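Local coordinates for SH2 domain-containing protein 3C (Homo sapiens, PDB 3T6G) that acts as an adapter in integrin-mediated cell adhesion and migration, its C-terminal Cdc25-homology domain taking a closed form that cannot perform canonical nucleotide exchange and is required for binding BCAR1, at residues E11-F16 against Q94-D98; H56-V60 against L274-S278; A65-V70 against W82-L86. The protein carries 2 engineered substitutions. All coordinates share one frame; numbering follows the deposited sequence.

Contact 1: E11-F16 against Q94-D98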
ATOM      1  N   GLU A  11      -2.795 -16.917  -3.942  1.00 79.07           N
ATOM      2  CA  GLU A  11      -2.107 -16.473  -5.131  1.00 79.97           C
ATOM      3  C   GLU A  11      -0.617 -16.510  -4.860  1.00 77.29           C
ATOM      4  O   GLU A  11      -0.138 -15.941  -3.888  1.00 78.46           O
ATOM      5  CB  GLU A  11      -2.594 -15.076  -5.478  1.00 77.40           C
ATOM      6  CG  GLU A  11      -4.111 -15.041  -5.522  1.00 83.46           C
ATOM      7  CD  GLU A  11      -4.677 -13.671  -5.792  1.00 86.11           C
ATOM      8  OE1 GLU A  11      -3.885 -12.755  -6.112  1.00 82.35           O
ATOM      9  OE2 GLU A  11      -5.917 -13.526  -5.682  1.00 85.51           O
ATOM     10  N   VAL A  12       0.113 -17.211  -5.710  1.00 73.69           N
ATOM     11  CA  VAL A  12       1.535 -17.398  -5.487  1.00 79.56           C
ATOM     12  C   VAL A  12       2.345 -16.718  -6.578  1.00 87.23           C
ATOM     13  O   VAL A  12       3.576 -16.638  -6.513  1.00 84.66           O
ATOM     14  CB  VAL A  12       1.867 -18.896  -5.445  1.00 85.68           C
ATOM     15  CG1 VAL A  12       2.987 -19.231  -6.428  1.00 88.95           C
ATOM     16  CG2 VAL A  12       2.215 -19.301  -4.028  1.00 73.61           C
ATOM     17  N   THR A  13       1.625 -16.204  -7.568  1.00 92.01           N
ATOM     18  CA  THR A  13       2.217 -15.633  -8.758  1.00 88.67           C
ATOM     19  C   THR A  13       1.598 -14.258  -9.016  1.00 86.98           C
ATOM     20  O   THR A  13       0.433 -14.025  -8.683  1.00 82.94           O
ATOM     21  CB  THR A  13       1.959 -16.565  -9.946  1.00 93.88           C
ATOM     22  OG1 THR A  13       3.207 -16.939 -10.546  1.00 97.02           O
ATOM     23  CG2 THR A  13       1.045 -15.899 -10.973  1.00 92.37           C
ATOM     24  N   SER A  14       2.368 -13.337  -9.593  1.00 85.72           N
ATOM     25  CA  SER A  14       1.871 -11.974  -9.774  1.00 80.77           C
ATOM     26  C   SER A  14       0.742 -11.935 -10.786  1.00 69.42           C
ATOM     27  O   SER A  14       0.786 -12.617 -11.802  1.00 66.70           O
ATOM     28  CB  SER A  14       2.982 -11.011 -10.216  1.00 86.41           C
ATOM     29  OG  SER A  14       2.461  -9.718 -10.503  1.00 75.63           O
ATOM     30  N   SER A  15      -0.268 -11.120 -10.516  1.00 65.47           N
ATOM     31  CA  SER A  15      -1.378 -11.013 -11.437  1.00 68.81           C
ATOM     32  C   SER A  15      -1.060 -10.107 -12.663  1.00 79.47           C
ATOM     33  O   SER A  15      -1.880  -9.968 -13.581  1.00 76.15           O
ATOM     34  CB  SER A  15      -2.614 -10.531 -10.692  1.00 73.25           C
ATOM     35  OG  SER A  15      -3.087  -9.338 -11.287  1.00 84.27           O
ATOM     36  N   PHE A  16       0.132  -9.505 -12.680  1.00 72.97           N
ATOM     37  CA  PHE A  16       0.603  -8.765 -13.852  1.00 66.66           C
ATOM     38  C   PHE A  16       1.471  -9.685 -14.688  1.00 71.18           C
ATOM     39  O   PHE A  16       2.369 -10.325 -14.153  1.00 76.57           O
ATOM     40  CB  PHE A  16       1.459  -7.558 -13.441  1.00 61.18           C
ATOM     41  CG  PHE A  16       0.737  -6.543 -12.602  1.00 55.09           C
ATOM     42  CD1 PHE A  16      -0.559  -6.156 -12.911  1.00 42.42           C
ATOM     43  CD2 PHE A  16       1.359  -5.976 -11.495  1.00 59.17           C
ATOM     44  CE1 PHE A  16      -1.226  -5.209 -12.130  1.00 50.98           C
ATOM     45  CE2 PHE A  16       0.695  -5.025 -10.703  1.00 60.47           C
ATOM     46  CZ  PHE A  16      -0.601  -4.650 -11.016  1.00 55.28           C
ATOM     47  N   GLN A  94       0.325 -11.479  -2.405  1.00 73.07           N
ATOM     48  CA  GLN A  94       0.547 -11.204  -3.820  1.00 69.45           C
ATOM     49  C   GLN A  94      -0.112  -9.882  -4.286  1.00 64.23           C
ATOM     50  O   GLN A  94       0.475  -9.121  -5.052  1.00 60.99           O
ATOM     51  CB  GLN A  94       0.095 -12.374  -4.670  1.00 64.76           C
ATOM     52  CG  GLN A  94       0.642 -12.312  -6.076  1.00 83.69           C
ATOM     53  CD  GLN A  94       2.155 -12.184  -6.092  1.00 91.89           C
ATOM     54  OE1 GLN A  94       2.693 -11.162  -6.524  1.00 97.28           O
ATOM     55  NE2 GLN A  94       2.849 -13.219  -5.621  1.00 83.86           N
ATOM     56  N   LEU A  95      -1.330  -9.640  -3.810  1.00 45.08           N
ATOM     57  CA  LEU A  95      -2.005  -8.388  -3.976  1.00 43.17           C
ATOM     58  C   LEU A  95      -1.089  -7.253  -3.511  1.00 60.22           C
ATOM     59  O   LEU A  95      -0.756  -6.353  -4.289  1.00 60.56           O
ATOM     60  CB  LEU A  95      -3.327  -8.378  -3.187  1.00 36.93           C
ATOM     61  CG  LEU A  95      -4.078  -7.059  -3.442  1.00 48.96           C
ATOM     62  CD1 LEU A  95      -4.260  -6.822  -4.980  1.00 50.65           C
ATOM     63  CD2 LEU A  95      -5.425  -6.967  -2.706  1.00 44.45           C
ATOM     64  N   ARG A  96      -0.674  -7.310  -2.249  1.00 60.77           N
ATOM     65  CA  ARG A  96       0.236  -6.308  -1.690  1.00 57.68           C
ATOM     66  C   ARG A  96       1.469  -6.076  -2.575  1.00 62.70           C
ATOM     67  O   ARG A  96       1.905  -4.935  -2.781  1.00 57.58           O
ATOM     68  CB  ARG A  96       0.700  -6.711  -0.298  1.00 56.02           C
ATOM     69  CG  ARG A  96      -0.247  -6.352   0.824  1.00 66.76           C
ATOM     70  CD  ARG A  96       0.421  -6.646   2.180  1.00 71.44           C
ATOM     71  NE  ARG A  96       0.757  -8.063   2.309  1.00 70.04           N
ATOM     72  CZ  ARG A  96      -0.003  -8.940   2.953  1.00 61.66           C
ATOM     73  NH1 ARG A  96      -1.126  -8.539   3.530  1.00 64.55           N
ATOM     74  NH2 ARG A  96       0.348 -10.213   3.008  1.00 51.61           N
ATOM     75  N   LEU A  97       2.046  -7.151  -3.094  1.00 55.48           N
ATOM     76  CA  LEU A  97       3.216  -6.971  -3.928  1.00 56.82           C
ATOM     77  C   LEU A  97       2.845  -6.303  -5.259  1.00 67.43           C
ATOM     78  O   LEU A  97       3.581  -5.442  -5.729  1.00 69.32           O
ATOM     79  CB  LEU A  97       3.955  -8.289  -4.136  1.00 52.34           C
ATOM     80  CG  LEU A  97       4.639  -8.851  -2.886  1.00 57.04           C
ATOM     81  CD1 LEU A  97       5.405 -10.108  -3.244  1.00 58.80           C
ATOM     82  CD2 LEU A  97       5.577  -7.831  -2.289  1.00 54.09           C
ATOM     83  N   ASP A  98       1.699  -6.682  -5.840  1.00 58.23           N
ATOM     84  CA  ASP A  98       1.221  -6.088  -7.092  1.00 55.34           C
ATOM     85  C   ASP A  98       0.942  -4.597  -6.944  1.00 59.53           C
ATOM     86  O   ASP A  98       1.298  -3.806  -7.817  1.00 60.39           O
ATOM     87  CB  ASP A  98      -0.059  -6.765  -7.592  1.00 40.67           C
ATOM     88  CG  ASP A  98       0.200  -8.117  -8.172  1.00 53.89           C
ATOM     89  OD1 ASP A  98       1.372  -8.379  -8.544  1.00 58.98           O
ATOM     90  OD2 ASP A  98      -0.766  -8.914  -8.255  1.00 59.22           O
TER

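Contact 2: H56-V60 against L274-S278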
ATOM      1  N   HIS A  56      -9.411   8.438 -14.960  1.00 55.00           N
ATOM      2  CA  HIS A  56      -8.909   7.240 -15.607  1.00 53.69           C
ATOM      3  C   HIS A  56      -8.060   6.330 -14.710  1.00 67.66           C
ATOM      4  O   HIS A  56      -8.277   5.121 -14.715  1.00 64.36           O
ATOM      5  CB  HIS A  56      -8.188   7.589 -16.895  1.00 42.76           C
ATOM      6  CG  HIS A  56      -9.127   7.862 -18.030  1.00 56.43           C
ATOM      7  ND1 HIS A  56     -10.049   8.887 -17.996  1.00 53.16           N
ATOM      8  CD2 HIS A  56      -9.335   7.205 -19.195  1.00 57.92           C
ATOM      9  CE1 HIS A  56     -10.765   8.864 -19.100  1.00 51.59           C
ATOM     10  NE2 HIS A  56     -10.349   7.857 -19.852  1.00 57.20           N
ATOM     11  N   VAL A  57      -7.109   6.901 -13.948  1.00 66.81           N
ATOM     12  CA  VAL A  57      -6.221   6.088 -13.118  1.00 57.78           C
ATOM     13  C   VAL A  57      -6.959   5.477 -11.968  1.00 52.54           C
ATOM     14  O   VAL A  57      -6.597   4.404 -11.525  1.00 47.87           O
ATOM     15  CB  VAL A  57      -5.119   6.871 -12.394  1.00 58.07           C
ATOM     16  CG1 VAL A  57      -3.753   6.295 -12.724  1.00 56.61           C
ATOM     17  CG2 VAL A  57      -5.244   8.329 -12.648  1.00 63.32           C
ATOM     18  N   THR A  58      -7.909   6.230 -11.420  1.00 46.85           N
ATOM     19  CA  THR A  58      -8.682   5.782 -10.299  1.00 54.02           C
ATOM     20  C   THR A  58      -9.411   4.514 -10.702  1.00 67.29           C
ATOM     21  O   THR A  58      -9.469   3.566  -9.919  1.00 56.61           O
ATOM     22  CB  THR A  58      -9.706   6.815  -9.890  1.00 55.37           C
ATOM     23  OG1 THR A  58      -9.030   7.944  -9.346  1.00 57.22           O
ATOM     24  CG2 THR A  58     -10.626   6.238  -8.827  1.00 56.77           C
ATOM     25  N   LYS A  59      -9.956   4.501 -11.923  1.00 68.97           N
ATOM     26  CA  LYS A  59     -10.705   3.342 -12.402  1.00 63.47           C
ATOM     27  C   LYS A  59      -9.805   2.118 -12.387  1.00 59.05           C
ATOM     28  O   LYS A  59     -10.147   1.069 -11.843  1.00 54.31           O
ATOM     29  CB  LYS A  59     -11.207   3.574 -13.820  1.00 64.36           C
ATOM     30  CG  LYS A  59     -12.509   2.853 -14.146  1.00 70.78           C
ATOM     31  CD  LYS A  59     -12.324   1.430 -14.646  1.00 71.73           C
ATOM     32  CE  LYS A  59     -13.079   1.193 -15.985  1.00 92.17           C
ATOM     33  NZ  LYS A  59     -14.568   1.364 -15.923  1.00 83.14           N
ATOM     34  N   VAL A  60      -8.643   2.264 -13.001  1.00 50.51           N
ATOM     35  CA  VAL A  60      -7.723   1.156 -13.122  1.00 47.02           C
ATOM     36  C   VAL A  60      -7.202   0.754 -11.741  1.00 56.21           C
ATOM     37  O   VAL A  60      -7.032  -0.420 -11.453  1.00 53.66           O
ATOM     38  CB  VAL A  60      -6.580   1.558 -14.042  1.00 46.10           C
ATOM     39  CG1 VAL A  60      -5.557   0.462 -14.129  1.00 45.33           C
ATOM     40  CG2 VAL A  60      -7.146   1.883 -15.448  1.00 49.68           C
ATOM     41  N   LEU A 274      -6.706   4.382 -20.680  1.00 70.04           N
ATOM     42  CA  LEU A 274      -6.674   3.253 -19.735  1.00 58.49           C
ATOM     43  C   LEU A 274      -5.415   2.450 -19.988  1.00 57.04           C
ATOM     44  O   LEU A 274      -4.689   2.125 -19.044  1.00 58.31           O
ATOM     45  CB  LEU A 274      -7.913   2.351 -19.822  1.00 57.08           C
ATOM     46  CG  LEU A 274      -9.220   2.980 -19.333  1.00 56.32           C
ATOM     47  CD1 LEU A 274     -10.385   2.019 -19.368  1.00 63.67           C
ATOM     48  CD2 LEU A 274      -9.048   3.491 -17.950  1.00 51.08           C
ATOM     49  N   GLU A 275      -5.106   2.163 -21.252  1.00 43.88           N
ATOM     50  CA  GLU A 275      -3.862   1.424 -21.488  1.00 48.43           C
ATOM     51  C   GLU A 275      -2.659   2.082 -20.792  1.00 61.68           C
ATOM     52  O   GLU A 275      -1.858   1.388 -20.130  1.00 59.80           O
ATOM     53  CB  GLU A 275      -3.583   1.269 -22.964  1.00 54.81           C
ATOM     54  CG  GLU A 275      -2.437   0.337 -23.263  1.00 61.66           C
ATOM     55  CD  GLU A 275      -2.577  -0.300 -24.638  1.00 71.95           C
ATOM     56  OE1 GLU A 275      -3.689  -0.224 -25.216  1.00 73.82           O
ATOM     57  OE2 GLU A 275      -1.581  -0.870 -25.147  1.00 76.71           O
ATOM     58  N   VAL A 276      -2.561   3.417 -20.922  1.00 56.56           N
ATOM     59  CA  VAL A 276      -1.403   4.193 -20.448  1.00 50.08           C
ATOM     60  C   VAL A 276      -1.216   4.033 -18.945  1.00 56.98           C
ATOM     61  O   VAL A 276      -0.102   3.971 -18.439  1.00 52.66           O
ATOM     62  CB  VAL A 276      -1.557   5.702 -20.818  1.00 59.02           C
ATOM     63  CG1 VAL A 276      -0.515   6.522 -20.138  1.00 52.98           C
ATOM     64  CG2 VAL A 276      -1.484   5.908 -22.355  1.00 46.36           C
ATOM     65  N   PHE A 277      -2.339   3.926 -18.244  1.00 65.68           N
ATOM     66  CA  PHE A 277      -2.366   3.824 -16.798  1.00 57.94           C
ATOM     67  C   PHE A 277      -2.433   2.372 -16.323  1.00 62.72           C
ATOM     68  O   PHE A 277      -2.821   2.093 -15.177  1.00 56.84           O
ATOM     69  CB  PHE A 277      -3.565   4.600 -16.263  1.00 52.31           C
ATOM     70  CG  PHE A 277      -3.359   6.071 -16.265  1.00 61.67           C
ATOM     71  CD1 PHE A 277      -2.229   6.623 -15.658  1.00 60.02           C
ATOM     72  CD2 PHE A 277      -4.266   6.914 -16.896  1.00 60.51           C
ATOM     73  CE1 PHE A 277      -2.019   7.996 -15.667  1.00 56.02           C
ATOM     74  CE2 PHE A 277      -4.063   8.290 -16.908  1.00 57.11           C
ATOM     75  CZ  PHE A 277      -2.940   8.828 -16.301  1.00 59.11           C
ATOM     76  N   SER A 278      -2.067   1.453 -17.210  1.00 55.28           N
ATOM     77  CA  SER A 278      -2.027   0.053 -16.849  1.00 56.36           C
ATOM     78  C   SER A 278      -0.571  -0.355 -16.590  1.00 61.77           C
ATOM     79  O   SER A 278       0.326  -0.004 -17.384  1.00 57.36           O
ATOM     80  CB  SER A 278      -2.668  -0.813 -17.943  1.00 55.12           C
ATOM     81  OG  SER A 278      -1.699  -1.619 -18.592  1.00 60.54           O
TER

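Contact 3: A65-V70 against W82-L86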
ATOM      1  N   ALA A  65      -6.913  -3.158  -7.406  1.00 52.53           N
ATOM      2  CA  ALA A  65      -6.980  -3.303  -5.965  1.00 47.13           C
ATOM      3  C   ALA A  65      -8.215  -4.085  -5.528  1.00 51.34           C
ATOM      4  O   ALA A  65      -8.454  -4.233  -4.337  1.00 51.73           O
ATOM      5  CB  ALA A  65      -7.013  -1.933  -5.326  1.00 39.73           C
ATOM      6  N   ARG A  66      -9.018  -4.542  -6.489  1.00 52.41           N
ATOM      7  CA  ARG A  66     -10.290  -5.199  -6.177  1.00 50.00           C
ATOM      8  C   ARG A  66     -11.199  -4.369  -5.303  1.00 49.46           C
ATOM      9  O   ARG A  66     -11.740  -4.857  -4.322  1.00 51.27           O
ATOM     10  CB  ARG A  66     -10.061  -6.591  -5.564  1.00 47.70           C
ATOM     11  CG  ARG A  66      -9.120  -7.356  -6.462  1.00 50.31           C
ATOM     12  CD  ARG A  66      -8.850  -8.706  -5.990  1.00 56.74           C
ATOM     13  NE  ARG A  66      -7.559  -9.129  -6.498  1.00 66.88           N
ATOM     14  CZ  ARG A  66      -7.038 -10.325  -6.266  1.00 67.45           C
ATOM     15  NH1 ARG A  66      -7.714 -11.204  -5.526  1.00 64.18           N
ATOM     16  NH2 ARG A  66      -5.845 -10.633  -6.770  1.00 61.81           N
ATOM     17  N   ILE A  67     -11.375  -3.113  -5.686  1.00 58.80           N
ATOM     18  CA  ILE A  67     -12.444  -2.268  -5.161  1.00 51.54           C
ATOM     19  C   ILE A  67     -13.607  -2.252  -6.160  1.00 53.88           C
ATOM     20  O   ILE A  67     -14.769  -2.071  -5.771  1.00 57.72           O
ATOM     21  CB  ILE A  67     -11.910  -0.837  -4.878  1.00 51.30           C
ATOM     22  CG1 ILE A  67     -10.985  -0.876  -3.658  1.00 54.26           C
ATOM     23  CG2 ILE A  67     -13.052   0.172  -4.650  1.00 41.22           C
ATOM     24  CD1 ILE A  67     -10.141   0.373  -3.487  1.00 58.83           C
ATOM     25  N   LEU A  68     -13.288  -2.442  -7.446  1.00 45.25           N
ATOM     26  CA  LEU A  68     -14.303  -2.541  -8.490  1.00 55.78           C
ATOM     27  C   LEU A  68     -14.051  -3.778  -9.327  1.00 54.72           C
ATOM     28  O   LEU A  68     -12.942  -4.318  -9.319  1.00 53.27           O
ATOM     29  CB  LEU A  68     -14.264  -1.328  -9.443  1.00 60.89           C
ATOM     30  CG  LEU A  68     -14.687   0.076  -9.017  1.00 52.97           C
ATOM     31  CD1 LEU A  68     -14.286   1.038 -10.117  1.00 42.82           C
ATOM     32  CD2 LEU A  68     -16.170   0.181  -8.714  1.00 51.24           C
ATOM     33  N   GLY A  69     -15.065  -4.179 -10.093  1.00 56.89           N
ATOM     34  CA  GLY A  69     -14.957  -5.316 -10.997  1.00 52.22           C
ATOM     35  C   GLY A  69     -14.801  -6.639 -10.256  1.00 58.99           C
ATOM     36  O   GLY A  69     -14.198  -7.583 -10.781  1.00 65.00           O
ATOM     37  N   VAL A  70     -15.335  -6.717  -9.038  1.00 54.22           N
ATOM     38  CA  VAL A  70     -15.206  -7.951  -8.242  1.00 61.09           C
ATOM     39  C   VAL A  70     -16.421  -8.864  -8.353  1.00 60.60           C
ATOM     40  O   VAL A  70     -17.476  -8.560  -7.811  1.00 62.81           O
ATOM     41  CB  VAL A  70     -15.008  -7.658  -6.739  1.00 59.20           C
ATOM     42  CG1 VAL A  70     -14.805  -8.937  -6.000  1.00 63.40           C
ATOM     43  CG2 VAL A  70     -13.822  -6.714  -6.510  1.00 58.46           C
ATOM     44  N   TRP A  82     -13.689  -7.946  -0.384  1.00 68.08           N
ATOM     45  CA  TRP A  82     -12.955  -6.816  -0.980  1.00 60.46           C
ATOM     46  C   TRP A  82     -11.431  -6.907  -0.882  1.00 57.47           C
ATOM     47  O   TRP A  82     -10.888  -7.429   0.093  1.00 64.90           O
ATOM     48  CB  TRP A  82     -13.417  -5.539  -0.307  1.00 55.37           C
ATOM     49  CG  TRP A  82     -14.890  -5.361  -0.410  1.00 48.02           C
ATOM     50  CD1 TRP A  82     -15.793  -5.296   0.622  1.00 47.35           C
ATOM     51  CD2 TRP A  82     -15.652  -5.235  -1.619  1.00 48.96           C
ATOM     52  NE1 TRP A  82     -17.068  -5.136   0.130  1.00 60.51           N
ATOM     53  CE2 TRP A  82     -17.011  -5.095  -1.243  1.00 56.83           C
ATOM     54  CE3 TRP A  82     -15.315  -5.219  -2.977  1.00 48.94           C
ATOM     55  CZ2 TRP A  82     -18.033  -4.946  -2.176  1.00 54.32           C
ATOM     56  CZ3 TRP A  82     -16.333  -5.052  -3.913  1.00 53.01           C
ATOM     57  CH2 TRP A  82     -17.678  -4.924  -3.507  1.00 58.36           C
ATOM     58  N   GLY A  83     -10.744  -6.401  -1.897  1.00 52.93           N
ATOM     59  CA  GLY A  83      -9.286  -6.383  -1.909  1.00 53.27           C
ATOM     60  C   GLY A  83      -8.718  -5.618  -0.722  1.00 58.55           C
ATOM     61  O   GLY A  83      -7.606  -5.878  -0.277  1.00 56.32           O
ATOM     62  N   MET A  84      -9.486  -4.669  -0.200  1.00 54.79           N
ATOM     63  CA  MET A  84      -9.021  -3.908   0.935  1.00 52.37           C
ATOM     64  C   MET A  84      -8.847  -4.837   2.104  1.00 62.39           C
ATOM     65  O   MET A  84      -7.873  -4.717   2.857  1.00 65.35           O
ATOM     66  CB  MET A  84      -9.988  -2.773   1.292  1.00 60.34           C
ATOM     67  CG  MET A  84      -9.953  -1.555   0.343  1.00 63.86           C
ATOM     68  SD  MET A  84      -8.316  -0.804   0.100  1.00 58.73           S
ATOM     69  CE  MET A  84      -7.736  -1.699  -1.322  1.00 33.05           C
ATOM     70  N   GLU A  85      -9.801  -5.753   2.262  1.00 62.21           N
ATOM     71  CA  GLU A  85      -9.743  -6.764   3.313  1.00 57.24           C
ATOM     72  C   GLU A  85      -8.637  -7.750   3.004  1.00 56.44           C
ATOM     73  O   GLU A  85      -7.832  -8.090   3.869  1.00 58.69           O
ATOM     74  CB  GLU A  85     -11.074  -7.484   3.445  1.00 54.58           C
ATOM     75  CG  GLU A  85     -11.055  -8.631   4.420  1.00 69.85           C
ATOM     76  CD  GLU A  85     -12.435  -8.904   4.997  1.00 81.03           C
ATOM     77  OE1 GLU A  85     -13.392  -8.243   4.532  1.00 86.31           O
ATOM     78  OE2 GLU A  85     -12.563  -9.761   5.908  1.00 79.86           O
ATOM     79  N   LEU A  86      -8.557  -8.158   1.747  1.00 59.60           N
ATOM     80  CA  LEU A  86      -7.568  -9.151   1.347  1.00 60.88           C
ATOM     81  C   LEU A  86      -6.142  -8.743   1.694  1.00 67.26           C
ATOM     82  O   LEU A  86      -5.321  -9.592   2.031  1.00 70.20           O
ATOM     83  CB  LEU A  86      -7.668  -9.489  -0.149  1.00 44.44           C
ATOM     84  CG  LEU A  86      -6.637 -10.558  -0.545  1.00 54.10           C
ATOM     85  CD1 LEU A  86      -6.909 -11.847   0.236  1.00 60.19           C
ATOM     86  CD2 LEU A  86      -6.585 -10.862  -2.037  1.00 45.99           C
TER

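Contact 1: E11-F16 against Q94-D98
Asp98 reaches from the helix into the turn of the N-terminal loop, where Ser14 and Ser15 receive its carboxylate. Its CB lies 3.6 Å from CE2 of Phe16. At the tip, Ser14 OG donates to Asp98 OD1 at 2.6 Å, and the backbone N of Ser15 donates to Asp98 OD2 at 3.2 Å. Both donors come from the syn side, each just over 20° out of the carboxylate plane. This double grip limits rotation of the carboxylate. Ser14 OG also accepts a bond from the backbone N of Phe16, 3.2 Å away, which makes an ST turn. The turn presents the hydroxyl of Ser14 and the amide of Ser15 to one acidic group. The OG of Ser14 points anti to its own backbone N (chi1 175°), which aims it at the helix. The Phe16 ring brings its edge to the carbonyl of Asp98, with CE2 3.2 Å from Asp98 O in the ring plane. One turn earlier, Gln94 lies along the loop backbone. Its CG is 3.1 Å from Thr13 O, and its OE1 rests against CA of Ser14. Glu11 packs its CB on that of Gln94 and sends its carboxylate to Arg66 in a salt bridge. The contact lays the loop before helix 35-46 over the start of helix 93-115, at the surface of the Ras-GEF-like domain, while Phe16 also touches Thr279 and Glu280 of helix 279-287.

Contact 2: H56-V60 against L274-S278
Val57 and Phe277 bring their CA atoms to 5.8 Å where helix 50-64 passes the end of helix 271-276, and the CA atoms of His56 and Leu274 are 6.2 Å apart. No hydrogen bond joins the two segments. Val57 sits over one face of the Phe277 ring. Its CG2 stands 4.3 Å from the ring centroid and only 7° off the normal, a CH-pi contact. CG1 lies over the same face, displaced towards CD1 of Phe277, which it meets at 3.3 Å. Phe277 is the first residue after helix 271-276 to leave helical geometry, and Ser278 next to it is the N-cap of helix 279-287, with its OG bonded to the N of Phe281. The contact thus falls at the junction of two successive helices in the all-helical Cdc25-homology fold. A helix more than 200 residues earlier in sequence packs on it. Val60 straddles this corner. Its CG1, anti to the backbone N (chi1 177°), approaches Phe277 O at 3.4 Å, while CG2 meets CD2 of Leu274 at 3.5 Å. The same Leu274 methyl lies 3.9 Å from CD2 of the His56 ring, and the two side chains cross at about a right angle. His56 ND1 bonds to Thr52 O and NE2 to the N of Arg270. Arg102 of helix 93-115 bonds to Phe277 O through NH1 and packs against Val57 and Val60.

Contact 3: A65-V70 against W82-L86
Gly83 N donates to Arg66 O at 3.0 Å, the one hydrogen bond between the two segments. The bond is fairly straight, 162° at the hydrogen, but the donor is tilted 35° from the carbonyl plane. Beside it, CA of Gly83 makes a C-H...O contact of 3.3 Å with Ala65 O. The two backbones are very close here. Gly83 has no side chain, and the CA atoms of Arg66 and Gly83 come within 4.5 Å. Arg66 has positive phi and closes helix 50-64 in a Schellman motif, while Trp82 is the N-cap residue of helix 83-86. The bond therefore joins the end of one helix to the start of another. The Trp82 ring turns its edge to the same carbonyl, with CE3 3.8 Å from Arg66 O and in the ring plane. CG2 of Val70 comes obliquely to this part of the indole, 4.0 Å from CZ3. Beyond the segments, His257 of helix 253-263 stacks on Trp82 and bonds to Ile67 O. Met84 is bent at chi2 (-54°) and chi3, which brings its CE back to the loop, 3.8 Å from CD1 of Ile67 and near CB of Ala65. The Arg66 chain runs extended from CG to NE and crosses Leu86 obliquely, with NH1 3.7 Å from CD2 of Leu86; the polar partner of the guanidinium group is Glu11. One directed bond thus ties the two helix ends, and with apolar groups packed round it in a buried setting the joint is probably shielded from water.

In the fold
Contact 1 lies at the surface, contact 2 is partly buried and nearer the centre of the chain, and contact 3 is buried though about 16 Å out from that centre. Their chemistry differs. Contact 1 rests on a carboxylate, contact 2 on apolar packing, and contact 3 on a backbone bond with apolar surroundings. Contacts 1 and 3 are joined by the pair Glu11 and Arg66, and by Leu95, which packs on Gly83 and Leu86. Contacts 2 and 3 use helix 50-64 and the loop that follows it, without touching each other. Helix 93-115, which carries part of contact 1, also reaches contact 2 through Arg102.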